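Local coordinates for protein SsfX3 (Streptomyces sp. SF2575, PDB 3SKV) that probably transfers a salicylyl group in a tetracycline biosynthetic pathway, as an acyltransferase built on a GDSL/SGNH fold, at residues L121-D126 / V155-P160; V252-F257 / G289-S294; P186-Y191 / A245-L250. The protein carries 1 engineered substitution. All coordinates share one frame; numbering follows the deposited sequence.

Contact 1: residues L121-D126 / V155-P160; sequences LDVLVD and VELWLP
Leu-124 and Glu-156 exchange two backbone hydrogen bonds: Leu-124 N donates to Glu-156 O at 2.8 Å, almost straight at 176°, and Glu-156 N returns one to Leu-124 O at 2.9 Å. Asp-122 and Trp-158 pair likewise, Trp-158 N lying 2.8 Å from Asp-122 O, with Val-123 and Leu-157 as the non-hydrogen-bonded pair in between. The side chains of all four hydrogen-bonded residues share one face of the sheet. There Trp-158, with CG anti to the carbonyl carbon (chi1 -76°), donates from NE1 to Glu-156 OE1 at 3.1 Å, on the anti side of the carboxylate and somewhat out of its plane. Leu-124 CD2 packs 3.7 Å from Trp-158 NE1. The buried carboxylate of Asp-122 is satisfied by hydroxyls outside the pair: Ser-203 OG and Ser-205 OG at OD2, Thr-132 OG1 at OD1. On the other face Val-123 CG1 runs alongside Leu-157 CD1 at 4.0 Å; at the pair's end Leu-121 CD2 lies 3.8 Å from Leu-159 CD2. In this jelly-roll pair Val-123, Val-125, Val-155 and Leu-157 give one face apolar side chains, while the other mixes Leu-124 with polar groups and, through Asp-122, ties the N-terminal domain to the 203-205 loop.

Contact 2: residues V252-F257 / G289-S294; sequences VGTSNF and GSSVYS
At the turn from strand 247-252 into helix 254-257, the backbone of Val-252 and Thr-254 closes on Ser-291, in the chain that follows from strand 286-290. The last link between the neighbouring strands is Val-252 N to Gly-289 O at 3.2 Å. Beyond it the Ser-291 hydroxyl makes the link. Its OG stands anti to the carbonyl carbon (chi1 -68°), where it accepts a straight bond from Thr-254 N (3.1 Å, 178°) and gives a weak one to Val-252 O at 3.1 Å. A water also clamps this corner, donating to Val-252 O at 2.6 Å and accepting from Ser-291 N at 2.8 Å, which gives that carbonyl a second donor. The turn carries the sequence Gly-Thr-Ser-Asn, consistent with the GxxN block of SGNH enzymes, in which the asparagine, here Asn-256, commonly helps form the oxyanion hole. Gly-253 sits at the N-cap position, and its O receives Phe-257 N at 3.2 Å. A phi of 131° there suits a residue without CB, which also lets Ser-291 OG come up close beside it. Thr-254 OG1 lies 3.2 Å from Ser-291 CB, while the threonine also packs on Val-308 of helix 308-324.

Contact 3: residues P186-Y191 / A245-L250; sequences PHWIHY and ADLISL
Ala-245 opens the second segment with its CB against Ile-189 CD1, 3.7 Å apart. Asp-246 follows and grips His-187 twice: OD2 accepts from His-187 N at 2.8 Å through its anti lone pair, and Asp-246 N donates to His-187 O. The carboxylate lies nearly coplanar with the imidazole, 17° apart, with OD2 at the ring's edge. Leu-247 N adds a weak bond to the same His-187 O, so one acceptor serves two successive amides and the register shifts: His-187 faces Ala-245, but Trp-188 faces Leu-247. From Leu-247 on, the strands run parallel. Leu-247 CD1 sits over the five-membered ring of Trp-188, 3.7 Å from its centroid, while Leu-247 O accepts from Ile-189 N at 2.9 Å. Ile-248 turns to the other face, beside Ile-189 and under Ile-240 of helix 234-242. Ser-249 is the polar centre. With chi1 at 50°, OG stands between the backbone N and the carbonyl carbon and reaches both flanking rings: Trp-188 NE1 donates to it at 2.8 Å in the indole plane, and His-190 ND1 bonds it at 2.8 Å, edge on. A phenylalanine in place of Trp-188, lacking the indole N-H, would probably leave the Ser-249 hydroxyl less firmly held and His-190 less well positioned. His-190 NE2 is bonded in turn to Asp-193. Leu-250 CD2 packs at 3.7 Å on Tyr-191 CB. Helix 208-216 covers the Trp-188 and His-190 face and helix 234-242 the Ile-189 and Tyr-191 face, which makes this pair the middle of the three-layer alpha/beta/alpha sandwich of the GDSL/SGNH fold, with strand 187-192 leading directly into the Gly-Asp-Ser motif.

Overall arrangement
Along the chain contact 1 closes first, then contact 3, then contact 2. Contact 1 lies in the antiparallel jelly-roll sheet of the N-terminal domain; the other two belong to the five-stranded parallel sheet of the GDSL domain. Contacts 2 and 3 adjoin, their centres 18 Å apart: strand 247-252 is common to both, and Gly-289 N probably bonds Leu-250 O. Contact 1 sits on the opposite side of the chain's centre from contact 2, 31 Å centre to centre, and 21 Å from contact 3 (nearest atoms about 9 Å). Helix 208-216 lies between the two sheets, touching Leu-124 and Trp-158 of contact 1 and Trp-188 and His-190 of contact 3, so the domains pack against a shared element.

Contact 1: residues L121-D126 / V155-P160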
ATOM      1  N   LEU A 121      -4.816   6.545  12.634  1.00 30.36           N
ATOM      2  CA  LEU A 121      -4.270   5.253  12.974  1.00 29.52           C
ATOM      3  C   LEU A 121      -5.516   4.434  13.298  1.00 32.85           C
ATOM      4  O   LEU A 121      -6.382   4.882  14.059  1.00 31.71           O
ATOM      5  CB  LEU A 121      -3.353   5.426  14.219  1.00 29.48           C
ATOM      6  CG  LEU A 121      -2.631   4.247  14.962  1.00 32.78           C
ATOM      7  CD1 LEU A 121      -3.529   3.111  15.364  1.00 32.09           C
ATOM      8  CD2 LEU A 121      -1.317   3.880  14.369  1.00 32.13           C
ATOM      9  N   ASP A 122      -5.630   3.256  12.683  1.00 28.70           N
ATOM     10  CA  ASP A 122      -6.758   2.378  12.945  1.00 27.44           C
ATOM     11  C   ASP A 122      -6.348   1.263  13.856  1.00 26.99           C
ATOM     12  O   ASP A 122      -5.244   0.725  13.724  1.00 24.45           O
ATOM     13  CB  ASP A 122      -7.347   1.811  11.651  1.00 29.10           C
ATOM     14  CG  ASP A 122      -8.261   2.771  10.902  1.00 37.73           C
ATOM     15  OD1 ASP A 122      -8.577   3.852  11.460  1.00 37.96           O
ATOM     16  OD2 ASP A 122      -8.672   2.439   9.760  1.00 39.34           O
ATOM     17  N   VAL A 123      -7.249   0.918  14.784  1.00 22.85           N
ATOM     18  CA  VAL A 123      -7.088  -0.186  15.715  1.00 22.05           C
ATOM     19  C   VAL A 123      -8.190  -1.199  15.355  1.00 27.22           C
ATOM     20  O   VAL A 123      -9.392  -0.922  15.500  1.00 26.97           O
ATOM     21  CB  VAL A 123      -7.133   0.256  17.213  1.00 25.79           C
ATOM     22  CG1 VAL A 123      -6.859  -0.918  18.140  1.00 24.43           C
ATOM     23  CG2 VAL A 123      -6.151   1.401  17.501  1.00 25.14           C
ATOM     24  N   LEU A 124      -7.765  -2.359  14.842  1.00 22.85           N
ATOM     25  CA  LEU A 124      -8.673  -3.446  14.514  1.00 23.06           C
ATOM     26  C   LEU A 124      -8.536  -4.524  15.565  1.00 29.19           C
ATOM     27  O   LEU A 124      -7.418  -4.801  16.022  1.00 29.94           O
ATOM     28  CB  LEU A 124      -8.394  -4.009  13.123  1.00 22.86           C
ATOM     29  CG  LEU A 124      -9.167  -3.379  11.970  1.00 28.14           C
ATOM     30  CD1 LEU A 124      -8.728  -1.957  11.716  1.00 27.23           C
ATOM     31  CD2 LEU A 124      -9.006  -4.194  10.734  1.00 31.35           C
ATOM     32  N   VAL A 125      -9.667  -5.091  15.992  1.00 25.46           N
ATOM     33  CA  VAL A 125      -9.705  -6.160  16.979  1.00 25.85           C
ATOM     34  C   VAL A 125     -10.429  -7.330  16.315  1.00 30.85           C
ATOM     35  O   VAL A 125     -11.614  -7.217  16.003  1.00 31.81           O
ATOM     36  CB  VAL A 125     -10.366  -5.703  18.309  1.00 29.90           C
ATOM     37  CG1 VAL A 125     -10.579  -6.888  19.256  1.00 30.35           C
ATOM     38  CG2 VAL A 125      -9.535  -4.617  18.983  1.00 28.89           C
ATOM     39  N   ASP A 126      -9.717  -8.433  16.083  1.00 27.47           N
ATOM     40  CA  ASP A 126     -10.238  -9.615  15.375  1.00 29.05           C
ATOM     41  C   ASP A 126     -10.889  -9.227  14.021  1.00 32.80           C
ATOM     42  O   ASP A 126     -12.008  -9.623  13.727  1.00 33.04           O
ATOM     43  CB  ASP A 126     -11.156 -10.486  16.267  1.00 32.05           C
ATOM     44  CG  ASP A 126     -10.504 -11.094  17.512  1.00 47.30           C
ATOM     45  OD1 ASP A 126      -9.274 -11.372  17.478  1.00 45.20           O
ATOM     46  OD2 ASP A 126     -11.235 -11.345  18.501  1.00 58.94           O
ATOM     47  N   VAL A 155      -4.847  -7.980  17.807  1.00 24.41           N
ATOM     48  CA  VAL A 155      -4.832  -6.529  17.691  1.00 23.05           C
ATOM     49  C   VAL A 155      -4.015  -6.111  16.470  1.00 27.45           C
ATOM     50  O   VAL A 155      -2.840  -6.477  16.380  1.00 28.94           O
ATOM     51  CB  VAL A 155      -4.313  -5.850  18.971  1.00 25.69           C
ATOM     52  CG1 VAL A 155      -4.416  -4.321  18.844  1.00 24.89           C
ATOM     53  CG2 VAL A 155      -5.080  -6.341  20.197  1.00 26.01           C
ATOM     54  N   GLU A 156      -4.627  -5.363  15.530  1.00 23.16           N
ATOM     55  CA  GLU A 156      -3.905  -4.867  14.350  1.00 22.65           C
ATOM     56  C   GLU A 156      -3.939  -3.358  14.410  1.00 28.10           C
ATOM     57  O   GLU A 156      -5.017  -2.753  14.493  1.00 29.09           O
ATOM     58  CB  GLU A 156      -4.503  -5.328  13.006  1.00 24.35           C
ATOM     59  CG  GLU A 156      -4.840  -6.806  12.870  1.00 40.64           C
ATOM     60  CD  GLU A 156      -5.779  -7.167  11.725  1.00 61.35           C
ATOM     61  OE1 GLU A 156      -5.772  -6.456  10.694  1.00 49.17           O
ATOM     62  OE2 GLU A 156      -6.506  -8.180  11.850  1.00 53.07           O
ATOM     63  N   LEU A 157      -2.767  -2.756  14.394  1.00 24.26           N
ATOM     64  CA  LEU A 157      -2.596  -1.303  14.371  1.00 24.91           C
ATOM     65  C   LEU A 157      -2.223  -0.954  12.926  1.00 27.28           C
ATOM     66  O   LEU A 157      -1.125  -1.310  12.480  1.00 25.49           O
ATOM     67  CB  LEU A 157      -1.452  -0.895  15.330  1.00 24.94           C
ATOM     68  CG  LEU A 157      -1.820  -0.409  16.742  1.00 29.49           C
ATOM     69  CD1 LEU A 157      -2.905  -1.256  17.384  1.00 29.76           C
ATOM     70  CD2 LEU A 157      -0.616  -0.406  17.617  1.00 29.74           C
ATOM     71  N   TRP A 158      -3.168  -0.369  12.174  1.00 21.62           N
ATOM     72  CA  TRP A 158      -2.944   0.038  10.794  1.00 21.22           C
ATOM     73  C   TRP A 158      -2.392   1.433  10.828  1.00 25.77           C
ATOM     74  O   TRP A 158      -3.094   2.404  11.139  1.00 27.51           O
ATOM     75  CB  TRP A 158      -4.238   0.002  10.002  1.00 20.88           C
ATOM     76  CG  TRP A 158      -4.649  -1.374   9.645  1.00 22.48           C
ATOM     77  CD1 TRP A 158      -5.152  -2.331  10.479  1.00 25.27           C
ATOM     78  CD2 TRP A 158      -4.698  -1.922   8.323  1.00 23.02           C
ATOM     79  NE1 TRP A 158      -5.464  -3.469   9.759  1.00 25.34           N
ATOM     80  CE2 TRP A 158      -5.193  -3.246   8.436  1.00 26.93           C
ATOM     81  CE3 TRP A 158      -4.316  -1.444   7.060  1.00 23.99           C
ATOM     82  CZ2 TRP A 158      -5.336  -4.082   7.335  1.00 26.45           C
ATOM     83  CZ3 TRP A 158      -4.402  -2.296   5.983  1.00 25.95           C
ATOM     84  CH2 TRP A 158      -4.935  -3.588   6.116  1.00 26.99           C
ATOM     85  N   LEU A 159      -1.119   1.522  10.544  1.00 22.38           N
ATOM     86  CA  LEU A 159      -0.323   2.745  10.591  1.00 22.56           C
ATOM     87  C   LEU A 159      -0.774   3.783   9.551  1.00 30.73           C
ATOM     88  O   LEU A 159      -1.347   3.389   8.531  1.00 29.99           O
ATOM     89  CB  LEU A 159       1.178   2.379  10.449  1.00 21.06           C
ATOM     90  CG  LEU A 159       1.762   1.324  11.456  1.00 22.96           C
ATOM     91  CD1 LEU A 159       3.293   1.403  11.491  1.00 22.59           C
ATOM     92  CD2 LEU A 159       1.242   1.552  12.893  1.00 21.09           C
ATOM     93  N   PRO A 160      -0.565   5.102   9.818  1.00 30.87           N
ATOM     94  CA  PRO A 160      -0.992   6.138   8.863  1.00 31.62           C
ATOM     95  C   PRO A 160      -0.410   5.993   7.459  1.00 36.58           C
ATOM     96  O   PRO A 160       0.722   5.557   7.279  1.00 35.35           O
ATOM     97  CB  PRO A 160      -0.571   7.447   9.552  1.00 33.54           C
ATOM     98  CG  PRO A 160       0.531   7.037  10.473  1.00 37.23           C
ATOM     99  CD  PRO A 160       0.077   5.722  11.000  1.00 32.40           C
TER

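Contact 2: residues V252-F257 / G289-S294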
ATOM      1  N   VAL A 252       0.625  -0.031 -14.286  1.00 26.45           N
ATOM      2  CA  VAL A 252       1.552   0.944 -14.887  1.00 26.92           C
ATOM      3  C   VAL A 252       1.018   1.558 -16.175  1.00 32.30           C
ATOM      4  O   VAL A 252       0.009   1.085 -16.693  1.00 34.42           O
ATOM      5  CB  VAL A 252       2.956   0.293 -15.082  1.00 31.11           C
ATOM      6  CG1 VAL A 252       3.613   0.014 -13.724  1.00 30.12           C
ATOM      7  CG2 VAL A 252       2.865  -1.004 -15.918  1.00 30.65           C
ATOM      8  N   GLY A 253       1.706   2.581 -16.688  1.00 27.27           N
ATOM      9  CA  GLY A 253       1.349   3.278 -17.912  1.00 26.85           C
ATOM     10  C   GLY A 253       1.346   4.788 -17.775  1.00 32.62           C
ATOM     11  O   GLY A 253       2.277   5.450 -18.234  1.00 33.28           O
ATOM     12  N   THR A 254       0.315   5.339 -17.127  1.00 30.92           N
ATOM     13  CA  THR A 254       0.069   6.777 -16.920  1.00 33.15           C
ATOM     14  C   THR A 254       1.183   7.570 -16.276  1.00 38.99           C
ATOM     15  O   THR A 254       1.495   8.647 -16.768  1.00 43.03           O
ATOM     16  CB  THR A 254      -1.328   7.034 -16.334  1.00 40.60           C
ATOM     17  OG1 THR A 254      -2.266   6.518 -17.277  1.00 42.68           O
ATOM     18  CG2 THR A 254      -1.623   8.534 -16.098  1.00 33.49           C
ATOM     19  N   SER A 255       1.796   7.050 -15.232  1.00 33.66           N
ATOM     20  CA  SER A 255       2.942   7.675 -14.552  1.00 34.32           C
ATOM     21  C   SER A 255       4.064   8.019 -15.564  1.00 40.89           C
ATOM     22  O   SER A 255       4.674   9.087 -15.458  1.00 41.67           O
ATOM     23  CB  SER A 255       3.479   6.745 -13.463  1.00 35.93           C
ATOM     24  OG  SER A 255       2.418   6.253 -12.657  1.00 41.25           O
ATOM     25  N   ASN A 256       4.311   7.129 -16.560  1.00 37.44           N
ATOM     26  CA  ASN A 256       5.305   7.378 -17.607  1.00 38.02           C
ATOM     27  C   ASN A 256       4.783   8.432 -18.571  1.00 43.78           C
ATOM     28  O   ASN A 256       5.547   9.298 -18.992  1.00 45.17           O
ATOM     29  CB  ASN A 256       5.685   6.082 -18.346  1.00 34.10           C
ATOM     30  CG  ASN A 256       6.662   5.227 -17.597  1.00 51.68           C
ATOM     31  OD1 ASN A 256       6.319   4.185 -17.046  1.00 46.96           O
ATOM     32  ND2 ASN A 256       7.913   5.640 -17.573  1.00 52.85           N
ATOM     33  N   PHE A 257       3.471   8.369 -18.904  1.00 40.91           N
ATOM     34  CA  PHE A 257       2.792   9.328 -19.785  1.00 42.49           C
ATOM     35  C   PHE A 257       2.895  10.749 -19.197  1.00 49.50           C
ATOM     36  O   PHE A 257       3.127  11.697 -19.941  1.00 50.09           O
ATOM     37  CB  PHE A 257       1.303   8.922 -20.037  1.00 43.52           C
ATOM     38  CG  PHE A 257       0.440  10.025 -20.623  1.00 45.26           C
ATOM     39  CD1 PHE A 257       0.485  10.320 -21.984  1.00 48.82           C
ATOM     40  CD2 PHE A 257      -0.345  10.830 -19.801  1.00 46.04           C
ATOM     41  CE1 PHE A 257      -0.258  11.386 -22.515  1.00 50.16           C
ATOM     42  CE2 PHE A 257      -1.093  11.890 -20.335  1.00 49.74           C
ATOM     43  CZ  PHE A 257      -1.049  12.158 -21.687  1.00 48.67           C
ATOM     44  N   GLY A 289      -1.757  -4.839 -14.948  1.00 27.03           N
ATOM     45  CA  GLY A 289      -2.829  -3.864 -14.992  1.00 25.96           C
ATOM     46  C   GLY A 289      -2.504  -2.641 -15.805  1.00 27.43           C
ATOM     47  O   GLY A 289      -1.467  -2.016 -15.610  1.00 26.12           O
ATOM     48  N   SER A 290      -3.397  -2.299 -16.727  1.00 23.29           N
ATOM     49  CA  SER A 290      -3.263  -1.068 -17.474  1.00 23.42           C
ATOM     50  C   SER A 290      -3.802  -0.013 -16.539  1.00 28.83           C
ATOM     51  O   SER A 290      -4.609  -0.318 -15.652  1.00 27.51           O
ATOM     52  CB  SER A 290      -4.064  -1.107 -18.774  1.00 24.98           C
ATOM     53  OG  SER A 290      -5.423  -1.409 -18.540  1.00 29.79           O
ATOM     54  N   SER A 291      -3.355   1.208 -16.710  1.00 26.82           N
ATOM     55  CA  SER A 291      -3.833   2.290 -15.873  1.00 26.62           C
ATOM     56  C   SER A 291      -5.369   2.466 -15.850  1.00 31.51           C
ATOM     57  O   SER A 291      -6.096   2.294 -16.849  1.00 30.27           O
ATOM     58  CB  SER A 291      -3.143   3.585 -16.264  1.00 30.29           C
ATOM     59  OG  SER A 291      -1.775   3.470 -15.907  1.00 43.44           O
ATOM     60  N   VAL A 292      -5.841   2.779 -14.661  1.00 27.16           N
ATOM     61  CA  VAL A 292      -7.224   3.116 -14.342  1.00 26.63           C
ATOM     62  C   VAL A 292      -7.586   4.454 -15.091  1.00 30.52           C
ATOM     63  O   VAL A 292      -6.692   5.196 -15.495  1.00 30.49           O
ATOM     64  CB  VAL A 292      -7.188   3.187 -12.791  1.00 29.83           C
ATOM     65  CG1 VAL A 292      -7.746   4.465 -12.194  1.00 30.51           C
ATOM     66  CG2 VAL A 292      -7.753   1.924 -12.153  1.00 29.01           C
ATOM     67  N   TYR A 293      -8.860   4.729 -15.329  1.00 28.33           N
ATOM     68  CA  TYR A 293      -9.230   5.960 -16.004  1.00 29.45           C
ATOM     69  C   TYR A 293      -8.953   7.207 -15.138  1.00 34.99           C
ATOM     70  O   TYR A 293      -9.398   7.307 -13.987  1.00 34.61           O
ATOM     71  CB  TYR A 293     -10.697   5.918 -16.475  1.00 31.66           C
ATOM     72  CG  TYR A 293     -11.204   7.217 -17.071  1.00 34.34           C
ATOM     73  CD1 TYR A 293     -10.970   7.534 -18.406  1.00 37.83           C
ATOM     74  CD2 TYR A 293     -11.942   8.119 -16.306  1.00 34.55           C
ATOM     75  CE1 TYR A 293     -11.453   8.724 -18.965  1.00 39.11           C
ATOM     76  CE2 TYR A 293     -12.395   9.322 -16.842  1.00 35.77           C
ATOM     77  CZ  TYR A 293     -12.145   9.620 -18.172  1.00 43.26           C
ATOM     78  OH  TYR A 293     -12.621  10.783 -18.714  1.00 49.77           O
ATOM     79  N   SER A 294      -8.246   8.168 -15.727  1.00 32.17           N
ATOM     80  CA  SER A 294      -7.952   9.449 -15.096  1.00 32.02           C
ATOM     81  C   SER A 294      -8.707  10.557 -15.866  1.00 35.50           C
ATOM     82  O   SER A 294      -8.446  10.768 -17.040  1.00 33.03           O
ATOM     83  CB  SER A 294      -6.448   9.710 -15.079  1.00 33.76           C
ATOM     84  OG  SER A 294      -6.185  11.083 -14.856  1.00 43.35           O
TER
HETATM   85  O   HOH W   1      -1.485   1.530 -18.776  1.00 22.31           O

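Contact 3: residues P186-Y191 / A245-L250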
ATOM      1  N   PRO A 186      -1.965 -15.783   2.612  1.00 26.54           N
ATOM      2  CA  PRO A 186      -1.181 -15.640   1.367  1.00 25.21           C
ATOM      3  C   PRO A 186      -0.729 -14.190   1.189  1.00 27.26           C
ATOM      4  O   PRO A 186      -1.434 -13.259   1.580  1.00 26.83           O
ATOM      5  CB  PRO A 186      -2.161 -16.071   0.276  1.00 26.63           C
ATOM      6  CG  PRO A 186      -3.290 -16.767   0.998  1.00 30.53           C
ATOM      7  CD  PRO A 186      -3.372 -16.144   2.332  1.00 26.37           C
ATOM      8  N   HIS A 187       0.448 -14.003   0.612  1.00 24.20           N
ATOM      9  CA  HIS A 187       1.012 -12.675   0.417  1.00 23.01           C
ATOM     10  C   HIS A 187       0.540 -12.034  -0.847  1.00 26.98           C
ATOM     11  O   HIS A 187       0.615 -12.643  -1.924  1.00 27.19           O
ATOM     12  CB  HIS A 187       2.548 -12.699   0.443  1.00 23.01           C
ATOM     13  CG  HIS A 187       3.102 -13.070   1.765  1.00 26.77           C
ATOM     14  ND1 HIS A 187       3.348 -12.113   2.727  1.00 28.62           N
ATOM     15  CD2 HIS A 187       3.429 -14.285   2.255  1.00 28.64           C
ATOM     16  CE1 HIS A 187       3.815 -12.773   3.776  1.00 27.98           C
ATOM     17  NE2 HIS A 187       3.889 -14.082   3.537  1.00 28.70           N
ATOM     18  N   TRP A 188       0.094 -10.780  -0.729  1.00 22.07           N
ATOM     19  CA  TRP A 188      -0.311 -10.003  -1.879  1.00 22.08           C
ATOM     20  C   TRP A 188       0.535  -8.755  -2.025  1.00 26.32           C
ATOM     21  O   TRP A 188       0.448  -7.850  -1.194  1.00 25.27           O
ATOM     22  CB  TRP A 188      -1.812  -9.679  -1.881  1.00 21.75           C
ATOM     23  CG  TRP A 188      -2.227  -8.768  -3.005  1.00 24.09           C
ATOM     24  CD1 TRP A 188      -1.667  -8.682  -4.254  1.00 26.89           C
ATOM     25  CD2 TRP A 188      -3.271  -7.785  -2.963  1.00 24.89           C
ATOM     26  NE1 TRP A 188      -2.308  -7.721  -4.995  1.00 26.23           N
ATOM     27  CE2 TRP A 188      -3.305  -7.159  -4.231  1.00 28.50           C
ATOM     28  CE3 TRP A 188      -4.225  -7.410  -1.989  1.00 26.95           C
ATOM     29  CZ2 TRP A 188      -4.249  -6.171  -4.550  1.00 28.69           C
ATOM     30  CZ3 TRP A 188      -5.153  -6.425  -2.302  1.00 29.34           C
ATOM     31  CH2 TRP A 188      -5.150  -5.805  -3.563  1.00 30.23           C
ATOM     32  N   ILE A 189       1.357  -8.717  -3.102  1.00 22.89           N
ATOM     33  CA  ILE A 189       2.186  -7.569  -3.443  1.00 21.89           C
ATOM     34  C   ILE A 189       1.483  -6.730  -4.499  1.00 23.16           C
ATOM     35  O   ILE A 189       1.128  -7.253  -5.570  1.00 22.32           O
ATOM     36  CB  ILE A 189       3.625  -7.937  -3.901  1.00 25.73           C
ATOM     37  CG1 ILE A 189       4.339  -8.864  -2.894  1.00 25.56           C
ATOM     38  CG2 ILE A 189       4.445  -6.636  -4.187  1.00 26.93           C
ATOM     39  CD1 ILE A 189       5.810  -9.180  -3.283  1.00 27.40           C
ATOM     40  N   HIS A 190       1.281  -5.422  -4.203  1.00 18.01           N
ATOM     41  CA  HIS A 190       0.697  -4.514  -5.183  1.00 16.88           C
ATOM     42  C   HIS A 190       1.718  -3.403  -5.496  1.00 20.38           C
ATOM     43  O   HIS A 190       2.227  -2.740  -4.589  1.00 16.69           O
ATOM     44  CB  HIS A 190      -0.684  -3.950  -4.793  1.00 16.99           C
ATOM     45  CG  HIS A 190      -1.218  -3.004  -5.824  1.00 20.99           C
ATOM     46  ND1 HIS A 190      -1.780  -3.470  -7.021  1.00 23.29           N
ATOM     47  CD2 HIS A 190      -1.156  -1.647  -5.866  1.00 22.95           C
ATOM     48  CE1 HIS A 190      -2.050  -2.386  -7.736  1.00 23.11           C
ATOM     49  NE2 HIS A 190      -1.701  -1.261  -7.075  1.00 23.39           N
ATOM     50  N   TYR A 191       2.018  -3.235  -6.796  1.00 18.74           N
ATOM     51  CA  TYR A 191       2.945  -2.206  -7.271  1.00 19.88           C
ATOM     52  C   TYR A 191       2.275  -1.304  -8.303  1.00 25.29           C
ATOM     53  O   TYR A 191       1.526  -1.773  -9.141  1.00 24.48           O
ATOM     54  CB  TYR A 191       4.206  -2.868  -7.873  1.00 19.78           C
ATOM     55  CG  TYR A 191       5.146  -1.909  -8.561  1.00 19.68           C
ATOM     56  CD1 TYR A 191       6.089  -1.186  -7.836  1.00 22.97           C
ATOM     57  CD2 TYR A 191       5.094  -1.717  -9.936  1.00 19.36           C
ATOM     58  CE1 TYR A 191       6.925  -0.260  -8.459  1.00 22.44           C
ATOM     59  CE2 TYR A 191       5.939  -0.805 -10.571  1.00 19.74           C
ATOM     60  CZ  TYR A 191       6.849  -0.079  -9.827  1.00 22.13           C
ATOM     61  OH  TYR A 191       7.717   0.777 -10.451  1.00 26.91           O
ATOM     62  N   ALA A 245       5.491 -13.896  -2.051  1.00 26.29           N
ATOM     63  CA  ALA A 245       4.294 -13.495  -2.793  1.00 26.60           C
ATOM     64  C   ALA A 245       3.507 -14.659  -3.308  1.00 29.70           C
ATOM     65  O   ALA A 245       4.057 -15.574  -3.937  1.00 29.84           O
ATOM     66  CB  ALA A 245       4.679 -12.599  -3.959  1.00 27.59           C
ATOM     67  N   ASP A 246       2.200 -14.584  -3.109  1.00 25.59           N
ATOM     68  CA  ASP A 246       1.270 -15.594  -3.599  1.00 25.44           C
ATOM     69  C   ASP A 246       0.406 -14.997  -4.689  1.00 29.33           C
ATOM     70  O   ASP A 246      -0.191 -15.746  -5.441  1.00 31.69           O
ATOM     71  CB  ASP A 246       0.430 -16.151  -2.459  1.00 26.88           C
ATOM     72  CG  ASP A 246       1.278 -16.890  -1.465  1.00 39.63           C
ATOM     73  OD1 ASP A 246       1.649 -18.056  -1.752  1.00 44.62           O
ATOM     74  OD2 ASP A 246       1.637 -16.287  -0.425  1.00 37.60           O
ATOM     75  N   LEU A 247       0.384 -13.651  -4.794  1.00 23.73           N
ATOM     76  CA  LEU A 247      -0.352 -12.851  -5.781  1.00 22.36           C
ATOM     77  C   LEU A 247       0.407 -11.550  -5.967  1.00 22.63           C
ATOM     78  O   LEU A 247       0.725 -10.881  -4.982  1.00 21.06           O
ATOM     79  CB  LEU A 247      -1.763 -12.538  -5.260  1.00 22.26           C
ATOM     80  CG  LEU A 247      -2.906 -12.180  -6.230  1.00 28.03           C
ATOM     81  CD1 LEU A 247      -3.711 -10.976  -5.754  1.00 28.51           C
ATOM     82  CD2 LEU A 247      -2.500 -12.128  -7.712  1.00 29.41           C
ATOM     83  N   ILE A 248       0.727 -11.207  -7.224  1.00 18.62           N
ATOM     84  CA  ILE A 248       1.409  -9.972  -7.574  1.00 18.14           C
ATOM     85  C   ILE A 248       0.556  -9.181  -8.553  1.00 22.96           C
ATOM     86  O   ILE A 248       0.134  -9.720  -9.566  1.00 22.25           O
ATOM     87  CB  ILE A 248       2.845 -10.220  -8.113  1.00 21.20           C
ATOM     88  CG1 ILE A 248       3.695 -10.991  -7.091  1.00 21.50           C
ATOM     89  CG2 ILE A 248       3.531  -8.882  -8.545  1.00 20.36           C
ATOM     90  CD1 ILE A 248       4.890 -11.754  -7.657  1.00 19.81           C
ATOM     91  N   SER A 249       0.328  -7.896  -8.271  1.00 21.71           N
ATOM     92  CA  SER A 249      -0.407  -7.022  -9.189  1.00 21.47           C
ATOM     93  C   SER A 249       0.395  -5.784  -9.429  1.00 26.89           C
ATOM     94  O   SER A 249       0.935  -5.200  -8.486  1.00 25.18           O
ATOM     95  CB  SER A 249      -1.825  -6.708  -8.694  1.00 23.42           C
ATOM     96  OG  SER A 249      -1.912  -6.259  -7.352  1.00 28.46           O
ATOM     97  N   LEU A 250       0.548  -5.438 -10.718  1.00 26.79           N
ATOM     98  CA  LEU A 250       1.300  -4.287 -11.210  1.00 27.27           C
ATOM     99  C   LEU A 250       0.396  -3.405 -12.046  1.00 34.24           C
ATOM    100  O   LEU A 250      -0.157  -3.887 -13.033  1.00 37.86           O
ATOM    101  CB  LEU A 250       2.490  -4.750 -12.107  1.00 27.57           C
ATOM    102  CG  LEU A 250       3.362  -5.951 -11.649  1.00 31.34           C
ATOM    103  CD1 LEU A 250       4.293  -6.360 -12.742  1.00 31.50           C
ATOM    104  CD2 LEU A 250       4.176  -5.622 -10.388  1.00 32.47           C
TER